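Local coordinates for protein alpha-fucosidase (Bifidobacterium bifidum, PDB 2EAB) that probably cleaves alpha-1,2-linked L-fucose from glycans, as a family 95 glycoside hydrolase whose catalytic region makes up this chain, at residues Arg728-Ala733 and Asn772-Asp777; Glu778-Ser783 and Pro803-Ala808; Gln676-Ser681 and Gly722-Gln727; Gly685-Asp690 and Trp732-Asp737. All coordinates share one frame; numbering follows the deposited sequence.

Contact 1 (Arg728-Ala733 and Asn772-Asp777); sequences RINSWA and NTSGVD
S774 is the first residue of 772-777 to bond across to helix 728-733: its OG donates to N730 OD1 over 2.7 Å. The hydroxyl does not approach within the plane of the N730 carbonyl but is tilted 30° from it. It can reach the oxygen because OG stands trans to the backbone N of S774 (chi1 178°), a rotation that turns it along the flank of its helix. The other end of the N730 amide is tied as well. ND2 bonds to the backbone oxygens of G726 and G771, so the rotation of this buried amide is settled from both ends.

G775 follows, and here the two backbones come closest, with the CA atoms of N730 and G775 4.5 Å apart. Having no side chain, G775 offers bare backbone to its neighbour. I729 presses its CG2 branch onto G775 CA at 3.7 Å, and the N730 carboxamide lies alongside the same residue, its CG 3.7 Å from G775 CA. The methyl of A733 meets the carbonyl side of G775 more loosely, with CB 4.2 Å from G775 O. Beyond it, V776 and D777 turn to other parts of the domain, D777 bonding to Y376 and S434.

The axes of the two segments approach to 8.3 Å and run nearly parallel, at 12°. Such close, co-directional packing of helices 722-734 and 767-780, with helix 738-751 between them in sequence, is as expected for neighbouring helices of one layer in the (alpha/alpha)6 barrel of six-hairpin glycosidases.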
loop_
_atom_site.group_PDB
_atom_site.type_symbol
_atom_site.label_atom_id
_atom_site.label_comp_id
_atom_site.label_asym_id
_atom_site.label_seq_id
_atom_site.Cartn_x
_atom_site.Cartn_y
_atom_site.Cartn_z
ATOM N N ARG A 728 -9.347 7.058 7.929
ATOM C CA ARG A 728 -10.585 7.778 8.207
ATOM C C ARG A 728 -11.374 8.100 6.940
ATOM O O ARG A 728 -12.595 7.959 6.926
ATOM C CB ARG A 728 -10.327 9.023 9.055
ATOM C CG ARG A 728 -9.925 8.659 10.471
ATOM C CD ARG A 728 -9.449 9.847 11.265
ATOM N NE ARG A 728 -8.780 9.421 12.489
ATOM C CZ ARG A 728 -8.562 10.212 13.534
ATOM N NH1 ARG A 728 -8.972 11.477 13.519
ATOM N NH2 ARG A 728 -7.937 9.740 14.602
ATOM N N ILE A 729 -10.687 8.508 5.877
ATOM C CA ILE A 729 -11.358 8.754 4.597
ATOM C C ILE A 729 -12.095 7.498 4.119
ATOM O O ILE A 729 -13.284 7.551 3.792
ATOM C CB ILE A 729 -10.362 9.246 3.519
ATOM C CG1 ILE A 729 -9.803 10.621 3.897
ATOM C CG2 ILE A 729 -11.032 9.326 2.147
ATOM C CD1 ILE A 729 -8.549 11.000 3.125
ATOM N N ASN A 730 -11.396 6.366 4.093
ATOM C CA ASN A 730 -11.999 5.119 3.626
ATOM C C ASN A 730 -13.137 4.632 4.515
ATOM O O ASN A 730 -14.154 4.141 4.017
ATOM C CB ASN A 730 -10.935 4.039 3.459
ATOM C CG ASN A 730 -10.116 4.233 2.202
ATOM O OD1 ASN A 730 -10.474 3.740 1.126
ATOM N ND2 ASN A 730 -9.007 4.960 2.326
ATOM N N SER A 731 -12.966 4.785 5.827
ATOM C CA SER A 731 -13.979 4.367 6.795
ATOM C C SER A 731 -15.251 5.187 6.635
ATOM O O SER A 731 -16.353 4.636 6.560
ATOM C CB SER A 731 -13.446 4.495 8.218
ATOM O OG SER A 731 -12.315 3.663 8.410
ATOM N N TRP A 732 -15.096 6.503 6.560
ATOM C CA TRP A 732 -16.247 7.366 6.351
ATOM C C TRP A 732 -16.925 7.120 5.001
ATOM O O TRP A 732 -18.146 7.184 4.913
ATOM C CB TRP A 732 -15.873 8.830 6.543
ATOM C CG TRP A 732 -15.908 9.259 7.986
ATOM C CD1 TRP A 732 -14.848 9.371 8.839
ATOM C CD2 TRP A 732 -17.072 9.627 8.739
ATOM N NE1 TRP A 732 -15.279 9.794 10.077
ATOM C CE2 TRP A 732 -16.639 9.963 10.043
ATOM C CE3 TRP A 732 -18.438 9.708 8.438
ATOM C CZ2 TRP A 732 -17.525 10.376 11.048
ATOM C CZ3 TRP A 732 -19.321 10.117 9.438
ATOM C CH2 TRP A 732 -18.856 10.449 10.725
ATOM N N ALA A 733 -16.161 6.800 3.958
ATOM C CA ALA A 733 -16.772 6.506 2.657
ATOM C C ALA A 733 -17.762 5.344 2.767
ATOM O O ALA A 733 -18.849 5.383 2.184
ATOM C CB ALA A 733 -15.718 6.207 1.608
ATOM N N ASN A 772 -5.592 7.788 -0.031
ATOM C CA ASN A 772 -6.380 8.818 -0.702
ATOM C C ASN A 772 -7.056 8.265 -1.962
ATOM O O ASN A 772 -8.272 8.394 -2.138
ATOM C CB ASN A 772 -5.504 10.034 -1.029
ATOM C CG ASN A 772 -6.262 11.106 -1.766
ATOM O OD1 ASN A 772 -6.524 10.975 -2.961
ATOM N ND2 ASN A 772 -6.625 12.171 -1.059
ATOM N N THR A 773 -6.269 7.629 -2.823
ATOM C CA THR A 773 -6.790 7.047 -4.062
ATOM C C THR A 773 -7.899 6.050 -3.748
ATOM O O THR A 773 -8.961 6.071 -4.374
ATOM C CB THR A 773 -5.658 6.382 -4.859
ATOM O OG1 THR A 773 -4.665 7.372 -5.147
ATOM C CG2 THR A 773 -6.164 5.783 -6.166
ATOM N N SER A 774 -7.671 5.195 -2.755
ATOM C CA SER A 774 -8.680 4.225 -2.362
ATOM C C SER A 774 -9.944 4.913 -1.865
ATOM O O SER A 774 -11.054 4.507 -2.216
ATOM C CB SER A 774 -8.148 3.289 -1.281
ATOM O OG SER A 774 -9.155 2.383 -0.869
ATOM N N GLY A 775 -9.777 5.955 -1.055
ATOM C CA GLY A 775 -10.915 6.657 -0.467
ATOM C C GLY A 775 -11.806 7.308 -1.509
ATOM O O GLY A 775 -13.032 7.240 -1.431
ATOM N N VAL A 776 -11.186 7.938 -2.500
ATOM C CA VAL A 776 -11.936 8.502 -3.618
ATOM C C VAL A 776 -12.680 7.394 -4.372
ATOM O O VAL A 776 -13.866 7.541 -4.688
ATOM C CB VAL A 776 -11.032 9.321 -4.559
ATOM C CG1 VAL A 776 -11.800 9.773 -5.792
ATOM C CG2 VAL A 776 -10.462 10.530 -3.823
ATOM N N ASP A 777 -12.001 6.281 -4.643
ATOM C CA ASP A 777 -12.668 5.142 -5.271
ATOM C C ASP A 777 -13.908 4.732 -4.486
ATOM O O ASP A 777 -14.967 4.544 -5.077
ATOM C CB ASP A 777 -11.730 3.941 -5.409
ATOM C CG ASP A 777 -10.745 4.083 -6.557
ATOM O OD1 ASP A 777 -10.767 5.115 -7.251
ATOM O OD2 ASP A 777 -9.935 3.146 -6.769
#

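Contact 2 (Glu778-Ser783 and Pro803-Ala808); sequences EMLLQS and PALPDA. With EDO (1,2-ethanediol), chain G.
P803 and A804 fit closely against the last turn of the helix that carries E778, M779 and L780. The backbone N of A804 donates to M779 O at 3.0 Å, and the P803 ring lies over the same end of the helix. Its CD approaches M779 O at 3.2 Å and its CG sits 3.3 Å from E778 O, so ring carbons rest on carbonyl oxygens. Q782 packs against this same CG. Its extended side chain slants across P803, with NE2 3.4 Å from P803 CG, and the same NE2 turns back to donate to E778 O at 2.8 Å. That oxygen lies nearly in the Q782 amide plane, although NE2 stands above the E778 carbonyl plane. A second acceptor, A733 O, helps to hold the amide in place. The M779 chain bends at its last torsion (chi3 -85°) and crosses P806 at about a right angle, SD 3.6 Å from P806 CG.

The looser side begins with L780 and L805, which meet only through methyls, CD2 to CD1 at 4.1 Å; L805 is partly exposed and D807 lies at the surface. E778 OE2 accepts at 2.8 Å from O1 of an ethanediol, probably from the crystallisation liquor, which R734, E517, Y521 and R820 also bind, while OE1 pairs with R734.

The carbonyls of E778 and M779, at a helix end, thus find donors in the Q782 amide and the A804 backbone. Since P803 has no N-H to give, the donor comes one residue later and the proline contributes packing at the join between catalytic and C-terminal domains.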
loop_
_atom_site.group_PDB
_atom_site.type_symbol
_atom_site.label_atom_id
_atom_site.label_comp_id
_atom_site.label_asym_id
_atom_site.label_seq_id
_atom_site.Cartn_x
_atom_site.Cartn_y
_atom_site.Cartn_z
ATOM N N GLU A 778 -13.778 4.623 -3.161
ATOM C CA GLU A 778 -14.885 4.171 -2.322
ATOM C C GLU A 778 -16.038 5.173 -2.279
ATOM O O GLU A 778 -17.179 4.780 -2.063
ATOM C CB GLU A 778 -14.415 3.823 -0.903
ATOM C CG GLU A 778 -13.389 2.685 -0.823
ATOM C CD GLU A 778 -13.933 1.312 -1.209
ATOM O OE1 GLU A 778 -14.980 0.886 -0.673
ATOM O OE2 GLU A 778 -13.278 0.639 -2.036
ATOM N N MET A 779 -15.758 6.456 -2.497
ATOM C CA MET A 779 -16.839 7.437 -2.613
ATOM C C MET A 779 -17.677 7.220 -3.866
ATOM O O MET A 779 -18.896 7.407 -3.851
ATOM C CB MET A 779 -16.295 8.862 -2.592
ATOM C CG MET A 779 -15.936 9.345 -1.198
ATOM S SD MET A 779 -15.701 11.121 -1.107
ATOM C CE MET A 779 -13.997 11.110 -1.603
ATOM N N LEU A 780 -17.010 6.818 -4.944
ATOM C CA LEU A 780 -17.652 6.711 -6.250
ATOM C C LEU A 780 -18.170 5.315 -6.565
ATOM O O LEU A 780 -19.075 5.162 -7.395
ATOM C CB LEU A 780 -16.702 7.182 -7.351
ATOM C CG LEU A 780 -16.112 8.583 -7.155
ATOM C CD1 LEU A 780 -15.155 8.897 -8.288
ATOM C CD2 LEU A 780 -17.200 9.650 -7.054
ATOM N N LEU A 781 -17.613 4.308 -5.895
ATOM C CA LEU A 781 -17.935 2.913 -6.168
ATOM C C LEU A 781 -17.625 2.060 -4.952
ATOM O O LEU A 781 -16.508 2.107 -4.432
ATOM C CB LEU A 781 -17.122 2.404 -7.365
ATOM C CG LEU A 781 -17.207 0.902 -7.653
ATOM C CD1 LEU A 781 -18.609 0.500 -8.104
ATOM C CD2 LEU A 781 -16.182 0.493 -8.688
ATOM N N GLN A 782 -18.601 1.285 -4.499
ATOM C CA GLN A 782 -18.342 0.249 -3.505
ATOM C C GLN A 782 -18.829 -1.077 -4.054
ATOM O O GLN A 782 -19.742 -1.113 -4.886
ATOM C CB GLN A 782 -18.998 0.590 -2.164
ATOM C CG GLN A 782 -18.203 1.644 -1.397
ATOM C CD GLN A 782 -18.961 2.300 -0.258
ATOM O OE1 GLN A 782 -19.793 1.673 0.401
ATOM N NE2 GLN A 782 -18.661 3.572 -0.009
ATOM N N SER A 783 -18.223 -2.170 -3.603
ATOM C CA SER A 783 -18.620 -3.483 -4.093
ATOM C C SER A 783 -18.389 -4.595 -3.076
ATOM O O SER A 783 -18.296 -5.762 -3.448
ATOM C CB SER A 783 -17.929 -3.803 -5.428
ATOM O OG SER A 783 -16.517 -3.877 -5.296
ATOM N N PRO A 803 -21.874 5.595 -3.880
ATOM C CA PRO A 803 -22.356 5.342 -2.520
ATOM C C PRO A 803 -22.091 6.465 -1.513
ATOM O O PRO A 803 -22.759 6.527 -0.488
ATOM C CB PRO A 803 -21.582 4.089 -2.112
ATOM C CG PRO A 803 -20.307 4.197 -2.886
ATOM C CD PRO A 803 -20.708 4.754 -4.211
ATOM N N ALA A 804 -21.117 7.325 -1.788
ATOM C CA ALA A 804 -20.771 8.408 -0.866
ATOM C C ALA A 804 -20.272 9.612 -1.654
ATOM O O ALA A 804 -19.145 10.085 -1.482
ATOM C CB ALA A 804 -19.749 7.942 0.173
ATOM N N LEU A 805 -21.147 10.104 -2.527
ATOM C CA LEU A 805 -20.827 11.218 -3.400
ATOM C C LEU A 805 -20.947 12.531 -2.630
ATOM O O LEU A 805 -22.008 12.834 -2.083
ATOM C CB LEU A 805 -21.766 11.228 -4.603
ATOM C CG LEU A 805 -21.608 12.382 -5.595
ATOM C CD1 LEU A 805 -20.310 12.256 -6.375
ATOM C CD2 LEU A 805 -22.800 12.425 -6.529
ATOM N N PRO A 806 -19.853 13.310 -2.569
ATOM C CA PRO A 806 -19.920 14.587 -1.864
ATOM C C PRO A 806 -20.787 15.599 -2.598
ATOM O O PRO A 806 -20.770 15.650 -3.829
ATOM C CB PRO A 806 -18.465 15.076 -1.876
ATOM C CG PRO A 806 -17.640 13.890 -2.241
ATOM C CD PRO A 806 -18.508 13.059 -3.115
ATOM N N ASP A 807 -21.521 16.409 -1.842
ATOM C CA ASP A 807 -22.282 17.512 -2.430
ATOM C C ASP A 807 -21.359 18.497 -3.156
ATOM O O ASP A 807 -21.789 19.185 -4.085
ATOM C CB ASP A 807 -23.109 18.243 -1.365
ATOM C CG ASP A 807 -24.205 17.375 -0.760
ATOM O OD1 ASP A 807 -24.553 16.322 -1.336
ATOM O OD2 ASP A 807 -24.729 17.754 0.309
ATOM N N ALA A 808 -20.091 18.544 -2.742
ATOM C CA ALA A 808 -19.077 19.392 -3.374
ATOM C C ALA A 808 -18.820 19.023 -4.839
ATOM O O ALA A 808 -18.356 19.858 -5.621
ATOM C CB ALA A 808 -17.775 19.340 -2.580
HETATM C C1 EDO G . -11.710 -1.716 0.228
HETATM O O1 EDO G . -13.047 -1.662 -0.480
HETATM C C2 EDO G . -10.615 -1.682 -0.909
HETATM O O2 EDO G . -10.862 -2.816 -1.777
#

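Contact 3 (Gln676-Ser681 and Gly722-Gln727); sequences QHRHMS and GWAIGQ. With EDO (1,2-ethanediol), chain D.
The W723 ring meets two loop residues in different ways: its outer corner bears on the face of H679, while R678 lies over a face of the indole. W723 CH2 stands 3.3 Å above the imidazole plane of H679, over the ring centre. The two planes are inclined at 47°. The indole is delivered there by a chi1 of 61°, which places CG between the backbone N and the carbonyl carbon. The arginine reaches W723 with an extended chain, its CZ lying 3.7 Å above the indole plane and displaced toward the rim. R678 NE also rests 3.6 Å from A724 CB, but its main polar partner is N720 OD1.

Farther along the helix, Q727 reaches out, fully extended, and slides past M680, whose CE comes 4.1 Å from Q727 CD. The amide oxygen takes bonds from two waters. One of them also donates to R678 O at 2.7 Å; the other donates to Q727 OE1 and accepts from M680 N, each at 2.7 Å. This second water touches O1 of an ethanediol as well, and that hydroxyl donates to S681 OG at 2.8 Å. The diol probably comes from the crystallisation liquor and lies at the edge of the H679 ring.

Loop 676-681 is held to helix 722-727 by the inclined contacts of R678 and H679 with W723 and by a polar part in which water links backbone to side chain. Accepting from both waters is consistent with OE1 being the end of the Q727 amide turned to them, and the waters match loop groups of opposite polarity to one acceptor.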
loop_
_atom_site.group_PDB
_atom_site.type_symbol
_atom_site.label_atom_id
_atom_site.label_comp_id
_atom_site.label_asym_id
_atom_site.label_seq_id
_atom_site.Cartn_x
_atom_site.Cartn_y
_atom_site.Cartn_z
ATOM N N GLN A 676 -10.806 10.705 21.519
ATOM C CA GLN A 676 -10.218 10.988 20.212
ATOM C C GLN A 676 -8.923 10.224 19.932
ATOM O O GLN A 676 -8.036 10.739 19.259
ATOM C CB GLN A 676 -9.968 12.489 20.052
ATOM C CG GLN A 676 -11.215 13.350 19.975
ATOM C CD GLN A 676 -10.864 14.805 19.729
ATOM O OE1 GLN A 676 -10.346 15.163 18.671
ATOM N NE2 GLN A 676 -11.126 15.646 20.717
ATOM N N HIS A 677 -8.818 8.995 20.428
ATOM C CA HIS A 677 -7.635 8.181 20.146
ATOM C C HIS A 677 -7.385 8.058 18.643
ATOM O O HIS A 677 -8.324 7.897 17.861
ATOM C CB HIS A 677 -7.752 6.801 20.789
ATOM C CG HIS A 677 -6.532 5.951 20.609
ATOM N ND1 HIS A 677 -5.303 6.296 21.128
ATOM C CD2 HIS A 677 -6.348 4.778 19.954
ATOM C CE1 HIS A 677 -4.416 5.373 20.799
ATOM N NE2 HIS A 677 -5.024 4.440 20.089
ATOM N N ARG A 678 -6.118 8.137 18.248
ATOM C CA ARG A 678 -5.744 8.180 16.834
ATOM C C ARG A 678 -6.082 6.898 16.067
ATOM O O ARG A 678 -6.541 6.955 14.922
ATOM C CB ARG A 678 -4.260 8.517 16.681
ATOM C CG ARG A 678 -3.844 8.801 15.255
ATOM C CD ARG A 678 -2.479 9.436 15.222
ATOM N NE ARG A 678 -2.093 9.825 13.872
ATOM C CZ ARG A 678 -0.987 9.414 13.262
ATOM N NH1 ARG A 678 -0.132 8.604 13.881
ATOM N NH2 ARG A 678 -0.724 9.835 12.034
ATOM N N HIS A 679 -5.849 5.748 16.692
ATOM C CA HIS A 679 -6.222 4.470 16.101
ATOM C C HIS A 679 -7.720 4.228 16.251
ATOM O O HIS A 679 -8.341 4.712 17.194
ATOM C CB HIS A 679 -5.484 3.328 16.791
ATOM C CG HIS A 679 -4.034 3.224 16.434
ATOM N ND1 HIS A 679 -3.071 4.063 16.953
ATOM C CD2 HIS A 679 -3.382 2.347 15.638
ATOM C CE1 HIS A 679 -1.890 3.721 16.470
ATOM N NE2 HIS A 679 -2.049 2.684 15.670
ATOM N N MET A 680 -8.275 3.454 15.323
ATOM C CA MET A 680 -9.655 2.978 15.393
ATOM C C MET A 680 -9.622 1.490 15.058
ATOM O O MET A 680 -10.211 1.038 14.067
ATOM C CB MET A 680 -10.557 3.737 14.413
ATOM C CG MET A 680 -10.397 5.252 14.455
ATOM S SD MET A 680 -11.606 6.148 13.468
ATOM C CE MET A 680 -11.321 5.432 11.844
ATOM N N SER A 681 -8.912 0.732 15.883
ATOM C CA SER A 681 -8.613 -0.663 15.568
ATOM C C SER A 681 -9.846 -1.556 15.546
ATOM O O SER A 681 -9.850 -2.599 14.903
ATOM C CB SER A 681 -7.576 -1.216 16.544
ATOM O OG SER A 681 -6.362 -0.494 16.448
ATOM N N GLY A 722 -1.072 11.070 7.550
ATOM C CA GLY A 722 -0.563 9.745 7.224
ATOM C C GLY A 722 -1.619 8.659 7.203
ATOM O O GLY A 722 -2.708 8.842 6.651
ATOM N N TRP A 723 -1.302 7.524 7.821
ATOM C CA TRP A 723 -2.202 6.370 7.787
ATOM C C TRP A 723 -3.540 6.681 8.457
ATOM O O TRP A 723 -4.574 6.122 8.079
ATOM C CB TRP A 723 -1.561 5.115 8.416
ATOM C CG TRP A 723 -1.206 5.282 9.862
ATOM C CD1 TRP A 723 0.017 5.610 10.369
ATOM C CD2 TRP A 723 -2.084 5.145 10.989
ATOM N NE1 TRP A 723 -0.045 5.691 11.738
ATOM C CE2 TRP A 723 -1.323 5.413 12.144
ATOM C CE3 TRP A 723 -3.443 4.822 11.132
ATOM C CZ2 TRP A 723 -1.871 5.376 13.426
ATOM C CZ3 TRP A 723 -3.990 4.789 12.405
ATOM C CH2 TRP A 723 -3.203 5.061 13.537
ATOM N N ALA A 724 -3.534 7.564 9.453
ATOM C CA ALA A 724 -4.757 7.835 10.206
ATOM C C ALA A 724 -5.790 8.551 9.347
ATOM O O ALA A 724 -6.958 8.168 9.323
ATOM C CB ALA A 724 -4.456 8.613 11.474
ATOM N N ILE A 725 -5.361 9.577 8.620
ATOM C CA ILE A 725 -6.283 10.259 7.717
ATOM C C ILE A 725 -6.706 9.339 6.560
ATOM O O ILE A 725 -7.876 9.335 6.170
ATOM C CB ILE A 725 -5.763 11.655 7.247
ATOM C CG1 ILE A 725 -6.911 12.495 6.676
ATOM C CG2 ILE A 725 -4.624 11.534 6.242
ATOM C CD1 ILE A 725 -7.963 12.863 7.694
ATOM N N GLY A 726 -5.773 8.541 6.046
ATOM C CA GLY A 726 -6.106 7.564 5.003
ATOM C C GLY A 726 -7.182 6.593 5.455
ATOM O O GLY A 726 -8.152 6.344 4.731
ATOM N N GLN A 727 -7.028 6.053 6.661
ATOM C CA GLN A 727 -8.024 5.147 7.220
ATOM C C GLN A 727 -9.377 5.835 7.413
ATOM O O GLN A 727 -10.432 5.270 7.098
ATOM C CB GLN A 727 -7.545 4.577 8.551
ATOM C CG GLN A 727 -8.563 3.655 9.194
ATOM C CD GLN A 727 -8.156 3.186 10.567
ATOM O OE1 GLN A 727 -7.228 3.730 11.181
ATOM N NE2 GLN A 727 -8.849 2.170 11.068
HETATM C C1 EDO D . -4.974 -1.089 13.266
HETATM O O1 EDO D . -5.206 0.199 14.025
HETATM C C2 EDO D . -3.768 -1.794 14.003
HETATM O O2 EDO D . -2.523 -0.995 13.751
HETATM O O HOH W 1 -7.575 6.518 12.445
HETATM O O HOH W 2 -6.786 2.265 13.370
#

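Contact 4 (Gly685-Asp690 and Trp732-Asp737); sequences GLFPGD and WARTGD. With EDO (1,2-ethanediol), chain G.
The loop 685-690 carries D690, a calcium ligand in a crystal structure of this protein, though no metal sits at it in this chain, and it wraps the end of R734 with backbone carbonyls. A cis peptide bond precedes P688, which probably helps to bring several carbonyls to face the guanidinium. NH2 donates to P688 O at 3.0 Å, approaching from above that carbonyl plane, while the oxygen itself lies in the plane of the guanidinium. NH1 donates to G689 O at 2.9 Å, this time within the carbonyl plane, and adds weak bonds to L686 O and P688 O. F687 closes one face: its CD1 sits 3.4 Å above the guanidinium plane, over the centre, with ring and guanidinium planes 58° apart.

A bend at chi2 (-70°) directs the R734 chain into this group of carbonyls, and L686 packs on its base, CD1 to CB at 3.7 Å. Just past R734, T735 forms an ST turn, OG1 accepting from D737 N at 3.1 Å.

NH2 also reaches the ethanediol O1. With E778 as a second partner at NE, these bonds fix the guanidinium's rotation and tie the D690 loop to the helix.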
loop_
_atom_site.group_PDB
_atom_site.type_symbol
_atom_site.label_atom_id
_atom_site.label_comp_id
_atom_site.label_asym_id
_atom_site.label_seq_id
_atom_site.Cartn_x
_atom_site.Cartn_y
_atom_site.Cartn_z
ATOM N N GLY A 685 -13.860 -3.872 10.615
ATOM C CA GLY A 685 -15.029 -4.533 10.033
ATOM C C GLY A 685 -15.877 -3.625 9.155
ATOM O O GLY A 685 -16.634 -4.108 8.304
ATOM N N LEU A 686 -15.773 -2.314 9.394
ATOM C CA LEU A 686 -16.392 -1.275 8.563
ATOM C C LEU A 686 -15.555 -0.986 7.315
ATOM O O LEU A 686 -16.088 -0.880 6.204
ATOM C CB LEU A 686 -16.582 0.011 9.378
ATOM C CG LEU A 686 -16.915 1.284 8.585
ATOM C CD1 LEU A 686 -18.313 1.220 8.006
ATOM C CD2 LEU A 686 -16.766 2.516 9.456
ATOM N N PHE A 687 -14.252 -0.817 7.520
ATOM C CA PHE A 687 -13.314 -0.720 6.422
ATOM C C PHE A 687 -11.994 -1.348 6.854
ATOM O O PHE A 687 -11.436 -0.959 7.882
ATOM C CB PHE A 687 -13.059 0.720 5.953
ATOM C CG PHE A 687 -12.177 0.760 4.754
ATOM C CD1 PHE A 687 -12.726 0.711 3.475
ATOM C CD2 PHE A 687 -10.796 0.708 4.895
ATOM C CE1 PHE A 687 -11.910 0.669 2.354
ATOM C CE2 PHE A 687 -9.978 0.658 3.785
ATOM C CZ PHE A 687 -10.530 0.635 2.512
ATOM N N PRO A 688 -11.443 -2.268 6.042
ATOM C CA PRO A 688 -11.874 -2.697 4.702
ATOM C C PRO A 688 -12.956 -3.770 4.647
ATOM O O PRO A 688 -13.440 -4.086 3.551
ATOM C CB PRO A 688 -10.588 -3.267 4.108
ATOM C CG PRO A 688 -9.878 -3.848 5.295
ATOM C CD PRO A 688 -10.179 -2.919 6.443
ATOM N N GLY A 689 -13.328 -4.317 5.800
ATOM C CA GLY A 689 -14.169 -5.512 5.877
ATOM C C GLY A 689 -15.618 -5.348 5.461
ATOM O O GLY A 689 -16.033 -4.288 4.984
ATOM N N ASP A 690 -16.382 -6.425 5.624
ATOM C CA ASP A 690 -17.816 -6.404 5.317
ATOM C C ASP A 690 -18.666 -6.827 6.504
ATOM O O ASP A 690 -19.810 -7.267 6.344
ATOM C CB ASP A 690 -18.151 -7.238 4.066
ATOM C CG ASP A 690 -18.055 -8.739 4.297
ATOM O OD1 ASP A 690 -17.575 -9.177 5.367
ATOM O OD2 ASP A 690 -18.466 -9.490 3.379
ATOM N N TRP A 732 -15.096 6.503 6.560
ATOM C CA TRP A 732 -16.247 7.366 6.351
ATOM C C TRP A 732 -16.925 7.120 5.001
ATOM O O TRP A 732 -18.146 7.184 4.913
ATOM C CB TRP A 732 -15.873 8.830 6.543
ATOM C CG TRP A 732 -15.908 9.259 7.986
ATOM C CD1 TRP A 732 -14.848 9.371 8.839
ATOM C CD2 TRP A 732 -17.072 9.627 8.739
ATOM N NE1 TRP A 732 -15.279 9.794 10.077
ATOM C CE2 TRP A 732 -16.639 9.963 10.043
ATOM C CE3 TRP A 732 -18.438 9.708 8.438
ATOM C CZ2 TRP A 732 -17.525 10.376 11.048
ATOM C CZ3 TRP A 732 -19.321 10.117 9.438
ATOM C CH2 TRP A 732 -18.856 10.449 10.725
ATOM N N ALA A 733 -16.161 6.800 3.958
ATOM C CA ALA A 733 -16.772 6.506 2.657
ATOM C C ALA A 733 -17.762 5.344 2.767
ATOM O O ALA A 733 -18.849 5.383 2.184
ATOM C CB ALA A 733 -15.718 6.207 1.608
ATOM N N ARG A 734 -17.395 4.317 3.530
ATOM C CA ARG A 734 -18.236 3.136 3.699
ATOM C C ARG A 734 -19.557 3.437 4.411
ATOM O O ARG A 734 -20.507 2.663 4.291
ATOM C CB ARG A 734 -17.467 2.050 4.458
ATOM C CG ARG A 734 -16.300 1.430 3.672
ATOM C CD ARG A 734 -16.795 0.553 2.517
ATOM N NE ARG A 734 -15.760 -0.240 1.844
ATOM C CZ ARG A 734 -15.243 -1.369 2.326
ATOM N NH1 ARG A 734 -15.611 -1.819 3.520
ATOM N NH2 ARG A 734 -14.341 -2.041 1.620
ATOM N N THR A 735 -19.617 4.544 5.153
ATOM C CA THR A 735 -20.847 4.953 5.840
ATOM C C THR A 735 -21.881 5.574 4.900
ATOM O O THR A 735 -23.043 5.731 5.283
ATOM C CB THR A 735 -20.598 5.998 6.961
ATOM O OG1 THR A 735 -20.281 7.267 6.376
ATOM C CG2 THR A 735 -19.494 5.569 7.910
ATOM N N GLY A 736 -21.450 5.975 3.707
ATOM C CA GLY A 736 -22.316 6.702 2.784
ATOM C C GLY A 736 -22.316 8.213 2.968
ATOM O O GLY A 736 -22.933 8.930 2.176
ATOM N N ASP A 737 -21.630 8.703 4.001
ATOM C CA ASP A 737 -21.561 10.144 4.255
ATOM C C ASP A 737 -20.441 10.754 3.412
ATOM O O ASP A 737 -19.306 10.916 3.876
ATOM C CB ASP A 737 -21.356 10.417 5.751
ATOM C CG ASP A 737 -21.400 11.902 6.106
ATOM O OD1 ASP A 737 -21.380 12.760 5.200
ATOM O OD2 ASP A 737 -21.432 12.205 7.320
HETATM C C1 EDO G . -11.710 -1.716 0.228
HETATM O O1 EDO G . -13.047 -1.662 -0.480
HETATM C C2 EDO G . -10.615 -1.682 -0.909
HETATM O O2 EDO G . -10.862 -2.816 -1.777
#

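Overall arrangement
All four contacts are largely buried, and three of them, contacts 1, 3 and 4, follow helix 722-734 from its first turn to its last. Contact 1 lies nearest the centre of the chain and joins helix to helix by close backbone packing. Contacts 3 and 4 fix parts of one long loop to the same helix, the former through aromatic surfaces and water, the latter through direct arginine-to-carbonyl bonds. Contact 2, farthest out and with its loop partly exposed at L805, takes the end of helix 767-780 and strand 781-782 and packs them on a loop of the C-terminal domain. E778 and R734 pair across contacts 2 and 4, which share an ethanediol; contacts 2 and 3 do not touch.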